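Local coordinates for alpha-1,3-glucanase (Paenibacillus glycanilyticus, PDB 6K0P), which hydrolyses alpha-1,3-glucan as a glycoside hydrolase of family 87, here as its catalytic domain bound to nigerose, at residues T27-N32 with E62-T67; S90-G95 with K152-K157. The protein carries 1 engineered substitution. One frame throughout, in Å; residues are numbered along the deposited sequence.

Both contacts lie in the N-terminal all-beta D1 region of the catalytic domain, which also carries the calcium ion. From the N terminus, the loop after strand 20-23 meets the chain again at strand 63-67: interaction 1 closes a 29-residue excursion through strands 34-35 and 55-57. Interaction 2 opens only later, when strand 86-93 pairs with strand 152-156 across 56 residues. The two are therefore in series, neither nested nor crossed. In space they adjoin, their centres about 9 Å apart, because strands 63-67 and 152-156 are neighbours in one four-stranded antiparallel sheet; Phe66 N and Ile153 O lie 2.8 Å apart at that seam. Interaction 1 adds the loop 27-32 along the sheet's outer strand.

Interaction 1. Residues T27-N32 with E62-T67; sequences TSNATN and EYVEFT
The ring of Tyr63 has Asn32 N over one face, 4.0 Å above the plane and offset toward the rim, while Ala30 O comes in obliquely, 3.5 Å from Tyr63 CE2. Asn32 also sets its amide beside CD1 and CE1 of this ring, the two planes 43° apart. Asn32 CG occupies the position between backbone N and carbonyl carbon (chi1 63°), which carries Asn32 OD1 back to accept Tyr63 N at 2.8 Å, a bond in the carbonyl plane. With ND2 bonded to Gly61 O, both ends of the amide are held and its rotation is fixed. At the other flat pair, Asn29 ND2 stands 3.6 Å from Phe66 CD2; that nitrogen's hydrogen bond goes to Ala24 O.

Between Asn29 and Asn32, Thr31 OG1 donates to Tyr63 O at 2.6 Å, and Glu65 N to Ala30 O at 2.9 Å. An irregular loop thus edges the outermost strand of a four-stranded antiparallel sheet, roughly antiparallel to it (168°) but with a single beta bridge, Thr31 to Val64. This is the D1 region, whose family probably has a galactose-binding-like beta fold. Strand 152-156 flanks strand 63-67; Val64 and Phe66 pack against strand 165-173, and Thr31 touches strand 55-57.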
ATOM      1  N   THR A  27     -17.935  13.144 -11.233  1.00 17.35           N
ATOM      2  CA  THR A  27     -18.922  13.923 -11.973  1.00 19.71           C
ATOM      3  C   THR A  27     -19.330  15.194 -11.239  1.00 20.79           C
ATOM      4  O   THR A  27     -19.962  16.067 -11.845  1.00 22.23           O
ATOM      5  CB  THR A  27     -20.154  13.065 -12.284  1.00 23.25           C
ATOM      6  OG1 THR A  27     -20.755  12.627 -11.062  1.00 27.11           O
ATOM      7  CG2 THR A  27     -19.760  11.849 -13.106  1.00 20.74           C
ATOM      8  N   SER A  28     -18.963  15.325  -9.965  1.00 17.87           N
ATOM      9  CA  SER A  28     -19.184  16.545  -9.201  1.00 18.15           C
ATOM     10  C   SER A  28     -18.181  17.641  -9.520  1.00 16.97           C
ATOM     11  O   SER A  28     -18.322  18.752  -8.997  1.00 17.32           O
ATOM     12  CB  SER A  28     -19.076  16.233  -7.705  1.00 22.81           C
ATOM     13  OG  SER A  28     -20.221  15.548  -7.240  1.00 31.37           O
ATOM     14  N   ASN A  29     -17.158  17.359 -10.328  1.00 13.78           N
ATOM     15  CA  ASN A  29     -16.049  18.284 -10.542  1.00 14.26           C
ATOM     16  C   ASN A  29     -16.102  18.846 -11.957  1.00 13.57           C
ATOM     17  O   ASN A  29     -15.856  18.123 -12.935  1.00 15.86           O
ATOM     18  CB  ASN A  29     -14.716  17.577 -10.329  1.00 12.10           C
ATOM     19  CG  ASN A  29     -14.487  17.203  -8.901  1.00 14.14           C
ATOM     20  OD1 ASN A  29     -15.204  17.656  -8.000  1.00 12.68           O
ATOM     21  ND2 ASN A  29     -13.472  16.382  -8.669  1.00 12.97           N
ATOM     22  N   ALA A  30     -16.380  20.138 -12.067  1.00 13.59           N
ATOM     23  CA  ALA A  30     -16.357  20.761 -13.380  1.00 13.66           C
ATOM     24  C   ALA A  30     -14.948  20.710 -13.950  1.00 12.73           C
ATOM     25  O   ALA A  30     -13.954  20.865 -13.228  1.00 13.10           O
ATOM     26  CB  ALA A  30     -16.829  22.210 -13.288  1.00 13.62           C
ATOM     27  N   THR A  31     -14.859  20.464 -15.251  1.00 15.01           N
ATOM     28  CA  THR A  31     -13.570  20.483 -15.914  1.00 10.97           C
ATOM     29  C   THR A  31     -13.770  20.883 -17.364  1.00 12.60           C
ATOM     30  O   THR A  31     -14.805  20.582 -17.968  1.00 16.16           O
ATOM     31  CB  THR A  31     -12.839  19.130 -15.802  1.00 11.06           C
ATOM     32  OG1 THR A  31     -11.532  19.254 -16.371  1.00 12.61           O
ATOM     33  CG2 THR A  31     -13.597  18.019 -16.537  1.00 12.02           C
ATOM     34  N   ASN A  32     -12.779  21.583 -17.910  1.00 11.65           N
ATOM     35  CA  ASN A  32     -12.655  21.764 -19.348  1.00 11.84           C
ATOM     36  C   ASN A  32     -11.512  20.940 -19.923  1.00 15.29           C
ATOM     37  O   ASN A  32     -11.100  21.184 -21.059  1.00 17.16           O
ATOM     38  CB  ASN A  32     -12.521  23.243 -19.719  1.00 14.11           C
ATOM     39  CG  ASN A  32     -11.270  23.876 -19.156  1.00 14.42           C
ATOM     40  OD1 ASN A  32     -10.541  23.247 -18.398  1.00 13.32           O
ATOM     41  ND2 ASN A  32     -11.013  25.126 -19.523  1.00 16.11           N
ATOM     42  N   GLU A  62      -6.799  25.107 -18.820  1.00 11.18           N
ATOM     43  CA  GLU A  62      -7.525  23.892 -18.476  1.00 10.13           C
ATOM     44  C   GLU A  62      -7.427  23.630 -16.977  1.00 11.71           C
ATOM     45  O   GLU A  62      -6.388  23.862 -16.354  1.00 11.67           O
ATOM     46  CB  GLU A  62      -7.040  22.699 -19.303  1.00 11.70           C
ATOM     47  CG  GLU A  62      -7.487  22.834 -20.759  1.00 12.97           C
ATOM     48  CD  GLU A  62      -7.257  21.606 -21.609  1.00 16.27           C
ATOM     49  OE1 GLU A  62      -6.830  20.549 -21.095  1.00 12.42           O
ATOM     50  OE2 GLU A  62      -7.530  21.716 -22.825  1.00 15.25           O
ATOM     51  N   TYR A  63      -8.532  23.181 -16.394  1.00 11.43           N
ATOM     52  CA  TYR A  63      -8.635  23.071 -14.947  1.00  9.46           C
ATOM     53  C   TYR A  63      -9.514  21.881 -14.599  1.00 12.10           C
ATOM     54  O   TYR A  63     -10.291  21.387 -15.423  1.00 12.19           O
ATOM     55  CB  TYR A  63      -9.271  24.335 -14.337  1.00 11.68           C
ATOM     56  CG  TYR A  63     -10.719  24.505 -14.742  1.00 12.56           C
ATOM     57  CD1 TYR A  63     -11.058  25.171 -15.909  1.00 14.66           C
ATOM     58  CD2 TYR A  63     -11.742  23.949 -13.988  1.00 12.62           C
ATOM     59  CE1 TYR A  63     -12.386  25.296 -16.303  1.00 17.03           C
ATOM     60  CE2 TYR A  63     -13.069  24.066 -14.376  1.00 14.81           C
ATOM     61  CZ  TYR A  63     -13.376  24.734 -15.537  1.00 15.91           C
ATOM     62  OH  TYR A  63     -14.699  24.856 -15.917  1.00 19.97           O
ATOM     63  N   VAL A  64      -9.422  21.453 -13.346  1.00 11.12           N
ATOM     64  CA  VAL A  64     -10.440  20.607 -12.740  1.00 12.21           C
ATOM     65  C   VAL A  64     -10.796  21.229 -11.398  1.00 11.90           C
ATOM     66  O   VAL A  64      -9.906  21.650 -10.651  1.00 12.35           O
ATOM     67  CB  VAL A  64      -9.992  19.136 -12.605  1.00 15.08           C
ATOM     68  CG1 VAL A  64      -8.599  19.041 -12.000  1.00 15.51           C
ATOM     69  CG2 VAL A  64     -11.012  18.341 -11.794  1.00 14.44           C
ATOM     70  N   GLU A  65     -12.094  21.336 -11.117  1.00 10.50           N
ATOM     71  CA  GLU A  65     -12.583  22.066  -9.949  1.00 10.19           C
ATOM     72  C   GLU A  65     -13.093  21.070  -8.917  1.00 11.38           C
ATOM     73  O   GLU A  65     -14.100  20.386  -9.148  1.00 12.82           O
ATOM     74  CB  GLU A  65     -13.703  23.012 -10.374  1.00 11.38           C
ATOM     75  CG  GLU A  65     -14.241  23.874  -9.241  1.00 13.89           C
ATOM     76  CD  GLU A  65     -15.329  24.810  -9.715  1.00 17.14           C
ATOM     77  OE1 GLU A  65     -16.431  24.322 -10.052  1.00 17.91           O
ATOM     78  OE2 GLU A  65     -15.074  26.026  -9.772  1.00 20.10           O
ATOM     79  N   PHE A  66     -12.410  21.003  -7.771  1.00 12.16           N
ATOM     80  CA  PHE A  66     -12.848  20.214  -6.630  1.00 11.62           C
ATOM     81  C   PHE A  66     -13.668  21.090  -5.690  1.00 11.06           C
ATOM     82  O   PHE A  66     -13.572  22.319  -5.706  1.00 13.09           O
ATOM     83  CB  PHE A  66     -11.645  19.695  -5.833  1.00 11.76           C
ATOM     84  CG  PHE A  66     -10.749  18.754  -6.589  1.00 10.12           C
ATOM     85  CD1 PHE A  66      -9.753  19.237  -7.414  1.00 12.56           C
ATOM     86  CD2 PHE A  66     -10.879  17.380  -6.437  1.00 11.22           C
ATOM     87  CE1 PHE A  66      -8.913  18.374  -8.103  1.00 11.27           C
ATOM     88  CE2 PHE A  66     -10.045  16.515  -7.118  1.00 10.91           C
ATOM     89  CZ  PHE A  66      -9.060  17.011  -7.947  1.00 11.12           C
ATOM     90  N   THR A  67     -14.465  20.437  -4.844  1.00 12.46           N
ATOM     91  CA  THR A  67     -15.199  21.124  -3.787  1.00 12.59           C
ATOM     92  C   THR A  67     -14.864  20.464  -2.458  1.00 13.46           C
ATOM     93  O   THR A  67     -15.051  19.255  -2.295  1.00 15.57           O
ATOM     94  CB  THR A  67     -16.708  21.078  -4.036  1.00 15.14           C
ATOM     95  OG1 THR A  67     -16.995  21.683  -5.303  1.00 15.92           O
ATOM     96  CG2 THR A  67     -17.449  21.849  -2.945  1.00 15.20           C
TER
HETATM   97  O   HOH W   1     -16.423  20.461  -7.643  1.00 13.81           O
HETATM   98  O   HOH W   2     -17.314  21.810  -9.951  1.00 16.47           O
HETATM   99  O   HOH W   3     -14.525  17.521  -5.331  1.00 18.58           O

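Interaction 2. Residues S90-G95 with K152-K157; sequences SIYADG and KIKIQK
Tyr92 and Lys154, a hydrogen-bonded antiparallel pair, lay their side chains alongside each other. Lys154 leaves the backbone with CG opposite its own N, runs straight, then bends at chi3 (60°); the bend swings CE over the ring face, 3.8 Å from Tyr92 CG. Lys154 NZ sits 4.5 Å from the Tyr92 ring centroid and 17° off the normal, a cation-pi geometry joined by a CH-pi contact from CE. Lys154 NZ also donates to Gln156 OE1 at 2.8 Å, and a water links it to Gly95 O. Gln156 crosses the tyrosine obliquely: its CB meets Tyr92 CE1, and its NE2 approaches Tyr92 OH at too poor an angle for a bond, both atoms instead bonding the carboxylate of Asp158.

On the opposite face of the sheet Ile91, Ala93, Ile153 and Ile155 make the apolar layer. Ile91 CD1 reaches Ile153 CG2 at 3.7 Å, and Ala93 CB meets Ile153 CD1 at 4.0 Å; strand 72-80 covers this side through Phe75 and Leu77.

Asp94 and Gly95 are the central residues of a type I' turn joining strands 86-93 and 96-104; the Asp94 side chain reaches back, OD1 accepting Lys152 N at 2.9 Å on the syn side, 31° out of the carboxylate plane. Asp94 N returns a bond to Lys152 O, so a side-chain oxygen replaces the carbonyl expected in a regular backbone pair.

Chemically the sheet is two-sided: one face is apolar and buried; on the other the Lys154 ammonium has cation-pi contacts with Tyr92 and Tyr63 besides its amide and water partners, which would be expected to favour the charged form.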
ATOM      1  N   SER A  90      -1.099  25.137 -10.923  1.00 10.13           N
ATOM      2  CA  SER A  90      -1.621  26.183 -10.057  1.00 11.15           C
ATOM      3  C   SER A  90      -2.834  25.733  -9.256  1.00  9.38           C
ATOM      4  O   SER A  90      -3.621  24.890  -9.698  1.00 11.02           O
ATOM      5  CB  SER A  90      -1.991  27.405 -10.880  1.00 11.03           C
ATOM      6  OG  SER A  90      -0.845  27.891 -11.545  1.00 12.77           O
ATOM      7  N   ILE A  91      -2.987  26.318  -8.064  1.00 11.07           N
ATOM      8  CA  ILE A  91      -4.134  26.051  -7.203  1.00 11.18           C
ATOM      9  C   ILE A  91      -4.871  27.353  -6.928  1.00 11.47           C
ATOM     10  O   ILE A  91      -4.242  28.385  -6.652  1.00 11.65           O
ATOM     11  CB  ILE A  91      -3.753  25.314  -5.900  1.00  9.70           C
ATOM     12  CG1 ILE A  91      -5.002  25.017  -5.062  1.00 10.62           C
ATOM     13  CG2 ILE A  91      -2.728  26.112  -5.080  1.00 13.67           C
ATOM     14  CD1 ILE A  91      -4.735  24.067  -3.875  1.00 11.41           C
ATOM     15  N   TYR A  92      -6.196  27.297  -7.033  1.00 10.84           N
ATOM     16  CA  TYR A  92      -7.090  28.425  -6.812  1.00 11.32           C
ATOM     17  C   TYR A  92      -8.102  28.057  -5.736  1.00 12.18           C
ATOM     18  O   TYR A  92      -8.528  26.900  -5.630  1.00 11.70           O
ATOM     19  CB  TYR A  92      -7.897  28.718  -8.085  1.00 11.93           C
ATOM     20  CG  TYR A  92      -7.142  29.380  -9.211  1.00 12.26           C
ATOM     21  CD1 TYR A  92      -6.127  28.715  -9.888  1.00 11.59           C
ATOM     22  CD2 TYR A  92      -7.468  30.665  -9.620  1.00 15.45           C
ATOM     23  CE1 TYR A  92      -5.442  29.326 -10.931  1.00 11.34           C
ATOM     24  CE2 TYR A  92      -6.798  31.281 -10.656  1.00 13.35           C
ATOM     25  CZ  TYR A  92      -5.786  30.615 -11.304  1.00 13.50           C
ATOM     26  OH  TYR A  92      -5.132  31.244 -12.330  1.00 15.04           O
ATOM     27  N   ALA A  93      -8.501  29.058  -4.939  1.00 10.14           N
ATOM     28  CA  ALA A  93      -9.581  28.916  -3.969  1.00 11.14           C
ATOM     29  C   ALA A  93     -10.654  29.934  -4.320  1.00 12.49           C
ATOM     30  O   ALA A  93     -10.383  31.142  -4.346  1.00 14.98           O
ATOM     31  CB  ALA A  93      -9.084  29.149  -2.538  1.00 12.16           C
ATOM     32  N   ASP A  94     -11.865  29.439  -4.602  1.00 13.66           N
ATOM     33  CA  ASP A  94     -12.995  30.280  -5.004  1.00 12.77           C
ATOM     34  C   ASP A  94     -12.612  31.250  -6.116  1.00 14.09           C
ATOM     35  O   ASP A  94     -12.991  32.424  -6.116  1.00 17.55           O
ATOM     36  CB  ASP A  94     -13.626  30.991  -3.806  1.00 13.55           C
ATOM     37  CG  ASP A  94     -14.255  30.025  -2.831  1.00 17.11           C
ATOM     38  OD1 ASP A  94     -14.706  28.939  -3.266  1.00 16.49           O
ATOM     39  OD2 ASP A  94     -14.301  30.352  -1.629  1.00 21.19           O
ATOM     40  N   GLY A  95     -11.837  30.752  -7.075  1.00 13.36           N
ATOM     41  CA  GLY A  95     -11.507  31.520  -8.256  1.00 14.46           C
ATOM     42  C   GLY A  95     -10.308  32.428  -8.132  1.00 15.34           C
ATOM     43  O   GLY A  95      -9.956  33.097  -9.115  1.00 18.63           O
ATOM     44  N   LYS A 152     -14.401  26.012  -3.446  1.00 12.39           N
ATOM     45  CA  LYS A 152     -13.986  25.472  -4.739  1.00 11.87           C
ATOM     46  C   LYS A 152     -12.466  25.533  -4.818  1.00 13.07           C
ATOM     47  O   LYS A 152     -11.882  26.622  -4.831  1.00 13.68           O
ATOM     48  CB  LYS A 152     -14.585  26.286  -5.884  1.00 13.92           C
ATOM     49  CG  LYS A 152     -16.099  26.210  -6.000  1.00 15.71           C
ATOM     50  CD  LYS A 152     -16.598  24.786  -6.034  1.00 20.04           C
ATOM     51  CE  LYS A 152     -18.018  24.719  -6.604  1.00 21.75           C
ATOM     52  NZ  LYS A 152     -18.807  23.609  -6.007  1.00 14.73           N
ATOM     53  N   ILE A 153     -11.824  24.372  -4.877  1.00 13.00           N
ATOM     54  CA  ILE A 153     -10.377  24.275  -5.019  1.00 13.12           C
ATOM     55  C   ILE A 153     -10.114  23.816  -6.443  1.00 10.76           C
ATOM     56  O   ILE A 153     -10.418  22.671  -6.806  1.00 12.65           O
ATOM     57  CB  ILE A 153      -9.761  23.315  -3.996  1.00 10.94           C
ATOM     58  CG1 ILE A 153      -9.966  23.836  -2.565  1.00 13.02           C
ATOM     59  CG2 ILE A 153      -8.274  23.100  -4.295  1.00 13.91           C
ATOM     60  CD1 ILE A 153      -9.241  25.144  -2.265  1.00 13.02           C
ATOM     61  N   LYS A 154      -9.585  24.719  -7.259  1.00 10.68           N
ATOM     62  CA  LYS A 154      -9.385  24.459  -8.677  1.00 10.91           C
ATOM     63  C   LYS A 154      -7.903  24.203  -8.922  1.00 10.43           C
ATOM     64  O   LYS A 154      -7.049  24.954  -8.441  1.00 12.14           O
ATOM     65  CB  LYS A 154      -9.891  25.656  -9.485  1.00 17.03           C
ATOM     66  CG  LYS A 154      -9.722  25.534 -10.979  1.00 17.53           C
ATOM     67  CD  LYS A 154     -10.472  26.656 -11.716  1.00 12.97           C
ATOM     68  CE  LYS A 154      -9.961  28.032 -11.316  1.00 15.56           C
ATOM     69  NZ  LYS A 154     -10.301  29.006 -12.405  1.00 17.35           N
ATOM     70  N   ILE A 155      -7.598  23.116  -9.629  1.00 10.68           N
ATOM     71  CA  ILE A 155      -6.251  22.840 -10.109  1.00 10.32           C
ATOM     72  C   ILE A 155      -6.242  23.269 -11.563  1.00 11.10           C
ATOM     73  O   ILE A 155      -7.034  22.754 -12.357  1.00 11.75           O
ATOM     74  CB  ILE A 155      -5.913  21.349  -9.984  1.00 10.76           C
ATOM     75  CG1 ILE A 155      -6.106  20.871  -8.543  1.00 11.68           C
ATOM     76  CG2 ILE A 155      -4.492  21.082 -10.470  1.00 10.91           C
ATOM     77  CD1 ILE A 155      -5.231  21.610  -7.523  1.00 13.92           C
ATOM     78  N   GLN A 156      -5.384  24.223 -11.912  1.00 11.40           N
ATOM     79  CA  GLN A 156      -5.441  24.842 -13.230  1.00 11.41           C
ATOM     80  C   GLN A 156      -4.041  25.004 -13.801  1.00 13.02           C
ATOM     81  O   GLN A 156      -3.097  25.366 -13.087  1.00 11.85           O
ATOM     82  CB  GLN A 156      -6.133  26.208 -13.144  1.00 11.38           C
ATOM     83  CG  GLN A 156      -6.260  26.956 -14.463  1.00 12.06           C
ATOM     84  CD  GLN A 156      -7.262  28.083 -14.367  1.00 13.51           C
ATOM     85  OE1 GLN A 156      -8.458  27.843 -14.230  1.00 15.36           O
ATOM     86  NE2 GLN A 156      -6.780  29.320 -14.435  1.00 14.87           N
ATOM     87  N   LYS A 157      -3.920  24.740 -15.098  1.00 11.52           N
ATOM     88  CA  LYS A 157      -2.647  24.852 -15.803  1.00 11.24           C
ATOM     89  C   LYS A 157      -2.562  26.249 -16.402  1.00 13.76           C
ATOM     90  O   LYS A 157      -3.178  26.531 -17.433  1.00 14.04           O
ATOM     91  CB  LYS A 157      -2.557  23.773 -16.877  1.00 13.72           C
ATOM     92  CG  LYS A 157      -1.141  23.290 -17.145  1.00 16.07           C
ATOM     93  CD  LYS A 157      -1.122  22.176 -18.199  1.00 15.36           C
ATOM     94  CE  LYS A 157      -1.225  22.754 -19.594  1.00 12.53           C
ATOM     95  NZ  LYS A 157      -0.037  23.562 -19.986  1.00 15.77           N
TER
HETATM   96  O   HOH W   4     -11.213  27.991  -7.392  1.00 13.65           O
HETATM   97  O   HOH W   5     -10.303  31.749 -11.661  1.00 21.28           O